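Local structure of periplasmic binding protein (Pseudomonas aeruginosa, 2R79) at residues Gly153-Asp165 with Arg174-Ser186. The protein binds heme in the periplasm and probably delivers it to an inner-membrane transporter for uptake. Numbering follows the deposited sequence.
Sequences GQLLVAGRNTGGD and RNLATHEGYKPIS. With HEM (protoporphyrin IX containing Fe), chain D; SO4 (sulfate ion), chain B.
Val157 and Lys183 pair through both backbone bonds, Val157 N to Lys183 O at 2.8 Å and Lys183 N back to Val157 O. They belong to a short antiparallel strand pair, 155-158 with 182-183, at the margin of a mixed sheet in a periplasmic binding protein fold. Strand 143-150 flanks 155-158 on its other side. Val157 O has a second donor: His179 NE2 reaches it at 3.0 Å. The two donors come from opposite faces of the carbonyl plane, and the oxygen lies nearly in the imidazole plane. This in-plane bond probably fixes the rotation of the ring. The CG of His179 sits between its backbone N and carbonyl carbon (chi1 62°), which folds the ring back toward the strand. Gly159 CA then packs over one ring face as a CH-pi contact, and Val157 CG1 meets CE1 of His179.

Beyond the strands the backbones stay joined. Arg160 N donates to His179 O, and Gly181 N to Arg160 O, both in the carbonyl plane. Glu180 N and Lys183 NZ hold a sulfate, probably from the crystallisation liquor. Arg160 NE and Glu180 OE2 make a long salt bridge, 3.7 Å.

The Tyr182 ring lies between Thr162 and the heme. Thr162 CG2 covers one face, 4.0 Å from the centroid of the Tyr182 ring, and the heme vinyl carbon CBC lies over the opposite face. Ala158 CB touches Tyr182 CE2 at 3.5 Å. Ile148, also in the heme pocket, touches Tyr182 from strand 143-150. On the sheet face of Val157, the side chains of Val157 and Ile185 cross at about a right angle, CG2 of Val157 against CD1 of Ile185, and Leu190 of helix 187-193 touches both. At the start of helix 163-170, Thr162 OG1 caps Asp165 N and donates to Gly159 O. In the same turn, Gly164 N donates to Tyr182 OH at 3.2 Å, and a water lies 2.6 Å from that hydroxyl oxygen.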
loop_
_atom_site.group_PDB
_atom_site.type_symbol
_atom_site.label_atom_id
_atom_site.label_comp_id
_atom_site.label_asym_id
_atom_site.label_seq_id
_atom_site.Cartn_x
_atom_site.Cartn_y
_atom_site.Cartn_z
ATOM N N GLY A 153 3.326 -29.588 -0.812
ATOM C CA GLY A 153 3.565 -31.000 -1.065
ATOM C C GLY A 153 4.934 -31.444 -0.603
ATOM O O GLY A 153 5.671 -30.666 0.007
ATOM N N GLN A 154 5.267 -32.703 -0.878
ATOM C CA GLN A 154 6.572 -33.259 -0.518
ATOM C C GLN A 154 6.933 -32.970 0.935
ATOM O O GLN A 154 8.066 -32.604 1.246
ATOM C CB GLN A 154 7.641 -32.670 -1.440
ATOM C CG GLN A 154 7.475 -33.046 -2.904
ATOM C CD GLN A 154 8.260 -32.136 -3.832
ATOM O OE1 GLN A 154 9.408 -31.776 -3.554
ATOM N NE2 GLN A 154 7.644 -31.761 -4.949
ATOM N N LEU A 155 5.962 -33.150 1.820
ATOM C CA LEU A 155 6.151 -32.886 3.237
ATOM C C LEU A 155 7.275 -33.629 3.933
ATOM O O LEU A 155 7.404 -34.847 3.813
ATOM C CB LEU A 155 4.861 -33.176 4.001
ATOM C CG LEU A 155 3.669 -32.257 3.765
ATOM C CD1 LEU A 155 2.600 -32.564 4.809
ATOM C CD2 LEU A 155 4.110 -30.807 3.884
ATOM N N LEU A 156 8.089 -32.879 4.664
ATOM C CA LEU A 156 9.169 -33.453 5.452
ATOM C C LEU A 156 8.849 -33.080 6.905
ATOM O O LEU A 156 8.609 -31.912 7.215
ATOM C CB LEU A 156 10.529 -32.870 5.045
ATOM C CG LEU A 156 11.181 -33.322 3.734
ATOM C CD1 LEU A 156 12.530 -32.629 3.581
ATOM C CD2 LEU A 156 11.372 -34.845 3.731
ATOM N N VAL A 157 8.813 -34.072 7.786
ATOM C CA VAL A 157 8.522 -33.816 9.187
ATOM C C VAL A 157 9.817 -33.660 9.960
ATOM O O VAL A 157 10.731 -34.472 9.818
ATOM C CB VAL A 157 7.711 -34.968 9.815
ATOM C CG1 VAL A 157 7.452 -34.682 11.289
ATOM C CG2 VAL A 157 6.403 -35.138 9.072
ATOM N N ALA A 158 9.893 -32.617 10.782
ATOM C CA ALA A 158 11.085 -32.360 11.586
ATOM C C ALA A 158 11.156 -33.289 12.789
ATOM O O ALA A 158 10.372 -33.178 13.734
ATOM C CB ALA A 158 11.111 -30.903 12.060
ATOM N N GLY A 159 12.106 -34.209 12.745
ATOM C CA GLY A 159 12.276 -35.130 13.841
ATOM C C GLY A 159 13.337 -34.603 14.777
ATOM O O GLY A 159 13.689 -33.421 14.730
ATOM N N ARG A 160 13.853 -35.491 15.616
ATOM C CA ARG A 160 14.874 -35.149 16.581
ATOM C C ARG A 160 16.172 -34.703 15.914
ATOM O O ARG A 160 16.529 -35.182 14.843
ATOM C CB ARG A 160 15.152 -36.350 17.484
ATOM C CG ARG A 160 13.932 -36.885 18.244
ATOM C CD ARG A 160 14.347 -37.327 19.641
ATOM N NE ARG A 160 15.682 -37.927 19.611
ATOM C CZ ARG A 160 16.494 -38.024 20.659
ATOM N NH1 ARG A 160 16.116 -37.563 21.847
ATOM N NH2 ARG A 160 17.696 -38.562 20.510
ATOM N N ASN A 161 16.872 -33.778 16.565
ATOM C CA ASN A 161 18.137 -33.259 16.060
ATOM C C ASN A 161 18.057 -32.452 14.762
ATOM O O ASN A 161 18.905 -32.579 13.875
ATOM C CB ASN A 161 19.140 -34.403 15.922
ATOM C CG ASN A 161 19.574 -34.951 17.273
ATOM O OD1 ASN A 161 20.051 -34.205 18.131
ATOM N ND2 ASN A 161 19.404 -36.252 17.468
ATOM N N THR A 162 17.032 -31.614 14.658
ATOM C CA THR A 162 16.846 -30.756 13.492
ATOM C C THR A 162 16.573 -29.363 14.024
ATOM O O THR A 162 16.210 -29.208 15.187
ATOM C CB THR A 162 15.630 -31.181 12.627
ATOM O OG1 THR A 162 14.438 -31.145 13.424
ATOM C CG2 THR A 162 15.828 -32.570 12.059
ATOM N N GLY A 163 16.747 -28.354 13.177
ATOM C CA GLY A 163 16.475 -26.994 13.598
ATOM C C GLY A 163 15.006 -26.858 13.957
ATOM O O GLY A 163 14.648 -26.114 14.868
ATOM N N GLY A 164 14.148 -27.582 13.241
ATOM C CA GLY A 164 12.724 -27.528 13.525
ATOM C C GLY A 164 12.410 -28.028 14.924
ATOM O O GLY A 164 11.596 -27.439 15.636
ATOM N N ASP A 165 13.059 -29.120 15.324
ATOM C CA ASP A 165 12.859 -29.698 16.653
ATOM C C ASP A 165 13.359 -28.737 17.729
ATOM O O ASP A 165 12.718 -28.551 18.758
ATOM C CB ASP A 165 13.608 -31.030 16.776
ATOM C CG ASP A 165 13.493 -31.638 18.165
ATOM O OD1 ASP A 165 12.374 -32.024 18.554
ATOM O OD2 ASP A 165 14.522 -31.729 18.875
ATOM N N ARG A 174 6.070 -29.803 22.606
ATOM C CA ARG A 174 6.601 -31.174 22.609
ATOM C C ARG A 174 6.538 -31.678 21.175
ATOM O O ARG A 174 5.452 -31.768 20.597
ATOM C CB ARG A 174 5.743 -32.099 23.477
ATOM C CG ARG A 174 5.774 -31.800 24.968
ATOM C CD ARG A 174 6.798 -32.642 25.702
ATOM N NE ARG A 174 6.632 -32.530 27.149
ATOM C CZ ARG A 174 7.140 -31.554 27.901
ATOM N NH1 ARG A 174 7.864 -30.586 27.349
ATOM N NH2 ARG A 174 6.911 -31.541 29.208
ATOM N N ASN A 175 7.688 -31.995 20.592
ATOM C CA ASN A 175 7.705 -32.494 19.223
ATOM C C ASN A 175 7.124 -33.908 19.255
ATOM O O ASN A 175 7.653 -34.786 19.929
ATOM C CB ASN A 175 9.137 -32.517 18.684
ATOM C CG ASN A 175 9.198 -32.842 17.199
ATOM O OD1 ASN A 175 10.283 -32.887 16.611
ATOM N ND2 ASN A 175 8.037 -33.064 16.584
ATOM N N LEU A 176 6.025 -34.107 18.536
ATOM C CA LEU A 176 5.346 -35.393 18.482
ATOM C C LEU A 176 6.063 -36.440 17.640
ATOM O O LEU A 176 5.786 -37.628 17.761
ATOM C CB LEU A 176 3.929 -35.196 17.948
ATOM C CG LEU A 176 2.774 -35.048 18.939
ATOM C CD1 LEU A 176 3.269 -34.683 20.320
ATOM C CD2 LEU A 176 1.810 -34.019 18.403
ATOM N N ALA A 177 6.977 -35.995 16.785
ATOM C CA ALA A 177 7.728 -36.896 15.915
ATOM C C ALA A 177 8.868 -37.522 16.704
ATOM O O ALA A 177 9.584 -36.821 17.400
ATOM C CB ALA A 177 8.281 -36.126 14.721
ATOM N N THR A 178 9.036 -38.837 16.593
ATOM C CA THR A 178 10.097 -39.510 17.326
ATOM C C THR A 178 11.253 -39.951 16.449
ATOM O O THR A 178 12.257 -40.434 16.956
ATOM C CB THR A 178 9.558 -40.735 18.114
ATOM O OG1 THR A 178 9.048 -41.723 17.206
ATOM C CG2 THR A 178 8.445 -40.298 19.067
ATOM N N HIS A 179 11.124 -39.793 15.138
ATOM C CA HIS A 179 12.211 -40.175 14.245
ATOM C C HIS A 179 13.353 -39.157 14.312
ATOM O O HIS A 179 13.245 -38.117 14.964
ATOM C CB HIS A 179 11.726 -40.270 12.799
ATOM C CG HIS A 179 11.211 -38.977 12.249
ATOM N ND1 HIS A 179 9.900 -38.575 12.391
ATOM C CD2 HIS A 179 11.836 -37.986 11.569
ATOM C CE1 HIS A 179 9.739 -37.396 11.818
ATOM N NE2 HIS A 179 10.899 -37.016 11.313
ATOM N N GLU A 180 14.431 -39.467 13.602
ATOM C CA GLU A 180 15.627 -38.636 13.535
ATOM C C GLU A 180 15.670 -37.905 12.194
ATOM O O GLU A 180 15.385 -38.499 11.156
ATOM C CB GLU A 180 16.863 -39.530 13.652
ATOM C CG GLU A 180 17.960 -38.992 14.537
ATOM C CD GLU A 180 17.514 -38.850 15.977
ATOM O OE1 GLU A 180 16.950 -39.815 16.537
ATOM O OE2 GLU A 180 17.730 -37.767 16.552
ATOM N N GLY A 181 16.025 -36.621 12.227
ATOM C CA GLY A 181 16.133 -35.823 11.013
ATOM C C GLY A 181 14.816 -35.441 10.355
ATOM O O GLY A 181 13.753 -35.524 10.969
ATOM N N TYR A 182 14.895 -34.998 9.106
ATOM C CA TYR A 182 13.707 -34.627 8.351
ATOM C C TYR A 182 13.325 -35.818 7.496
ATOM O O TYR A 182 14.114 -36.267 6.666
ATOM C CB TYR A 182 13.974 -33.425 7.439
ATOM C CG TYR A 182 14.125 -32.113 8.166
ATOM C CD1 TYR A 182 15.386 -31.592 8.469
ATOM C CD2 TYR A 182 13.000 -31.387 8.555
ATOM C CE1 TYR A 182 15.521 -30.368 9.148
ATOM C CE2 TYR A 182 13.122 -30.166 9.236
ATOM C CZ TYR A 182 14.379 -29.668 9.527
ATOM O OH TYR A 182 14.482 -28.482 10.212
ATOM N N LYS A 183 12.120 -36.334 7.693
ATOM C CA LYS A 183 11.688 -37.481 6.918
ATOM C C LYS A 183 10.233 -37.396 6.497
ATOM O O LYS A 183 9.418 -36.765 7.166
ATOM C CB LYS A 183 11.918 -38.765 7.714
ATOM C CG LYS A 183 13.380 -39.018 8.032
ATOM C CD LYS A 183 13.702 -40.502 7.968
ATOM C CE LYS A 183 15.203 -40.750 7.969
ATOM N NZ LYS A 183 15.512 -42.186 7.689
ATOM N N PRO A 184 9.894 -38.011 5.353
ATOM C CA PRO A 184 8.509 -37.985 4.882
ATOM C C PRO A 184 7.700 -38.983 5.699
ATOM O O PRO A 184 8.200 -40.042 6.067
ATOM C CB PRO A 184 8.638 -38.402 3.417
ATOM C CG PRO A 184 9.782 -39.349 3.447
ATOM C CD PRO A 184 10.775 -38.646 4.356
ATOM N N ILE A 185 6.462 -38.633 6.007
ATOM C CA ILE A 185 5.598 -39.520 6.765
ATOM C C ILE A 185 4.205 -39.446 6.160
ATOM O O ILE A 185 3.777 -38.388 5.707
ATOM C CB ILE A 185 5.530 -39.105 8.244
ATOM C CG1 ILE A 185 6.934 -39.105 8.845
ATOM C CG2 ILE A 185 4.651 -40.072 9.016
ATOM C CD1 ILE A 185 6.960 -38.707 10.297
ATOM N N SER A 186 3.509 -40.575 6.138
ATOM C CA SER A 186 2.160 -40.629 5.589
ATOM C C SER A 186 1.241 -39.713 6.389
ATOM O O SER A 186 1.355 -39.625 7.613
ATOM C CB SER A 186 1.634 -42.066 5.642
ATOM O OG SER A 186 1.710 -42.575 6.964
HETATM C CHA HEM D . 15.917 -28.987 -2.545
HETATM C CHB HEM D . 15.025 -24.148 -2.375
HETATM C CHC HEM D . 14.591 -24.424 2.454
HETATM C CHD HEM D . 15.561 -29.199 2.320
HETATM C C1A HEM D . 15.717 -27.635 -2.941
HETATM C C2A HEM D . 15.682 -27.133 -4.309
HETATM C C3A HEM D . 15.465 -25.783 -4.242
HETATM C C4A HEM D . 15.323 -25.445 -2.848
HETATM C CMA HEM D . 15.430 -24.792 -5.408
HETATM C CAA HEM D . 15.831 -27.911 -5.617
HETATM C CBA HEM D . 14.523 -28.499 -6.139
HETATM C CGA HEM D . 14.011 -29.646 -5.283
HETATM O O1A HEM D . 14.664 -30.716 -5.259
HETATM O O2A HEM D . 12.958 -29.476 -4.627
HETATM C C1B HEM D . 14.911 -23.774 -1.031
HETATM C C2B HEM D . 14.591 -22.436 -0.555
HETATM C C3B HEM D . 14.456 -22.513 0.809
HETATM C C4B HEM D . 14.715 -23.898 1.162
HETATM C CMB HEM D . 14.502 -21.160 -1.412
HETATM C CAB HEM D . 14.180 -21.478 1.704
HETATM C CBB HEM D . 13.233 -20.523 1.515
HETATM C C1C HEM D . 14.832 -25.753 2.832
HETATM C C2C HEM D . 14.658 -26.263 4.175
HETATM C C3C HEM D . 14.871 -27.603 4.147
HETATM C C4C HEM D . 15.274 -27.908 2.783
HETATM C CMC HEM D . 14.322 -25.454 5.419
HETATM C CAC HEM D . 14.545 -28.497 5.167
HETATM C CBC HEM D . 15.452 -29.049 6.009
HETATM C C1D HEM D . 15.780 -29.542 0.989
HETATM C C2D HEM D . 15.989 -30.900 0.552
HETATM C C3D HEM D . 16.127 -30.859 -0.791
HETATM C C4D HEM D . 15.938 -29.468 -1.214
HETATM C CMD HEM D . 16.062 -32.149 1.428
HETATM C CAD HEM D . 16.544 -32.085 -1.602
HETATM C CBD HEM D . 17.924 -32.033 -2.257
HETATM C CGD HEM D . 19.082 -32.003 -1.261
HETATM O O1D HEM D . 20.248 -31.992 -1.717
HETATM O O2D HEM D . 18.839 -31.993 -0.030
HETATM N NA HEM D . 15.521 -26.574 -2.045
HETATM N NB HEM D . 15.042 -24.664 0.035
HETATM N NC HEM D . 15.227 -26.767 1.970
HETATM N ND HEM D . 15.762 -28.654 -0.092
HETATM FE FE HEM D . 15.574 -26.640 -0.029
HETATM S S SO4 B . 14.566 -42.971 11.655
HETATM O O1 SO4 B . 13.151 -43.178 12.058
HETATM O O2 SO4 B . 15.486 -43.993 11.067
HETATM O O3 SO4 B . 14.860 -41.514 11.369
HETATM O O4 SO4 B . 14.045 -42.976 10.248
HETATM O O HOH W 1 5.833 -36.274 5.078
HETATM O O HOH W 2 16.775 -27.333 9.932
#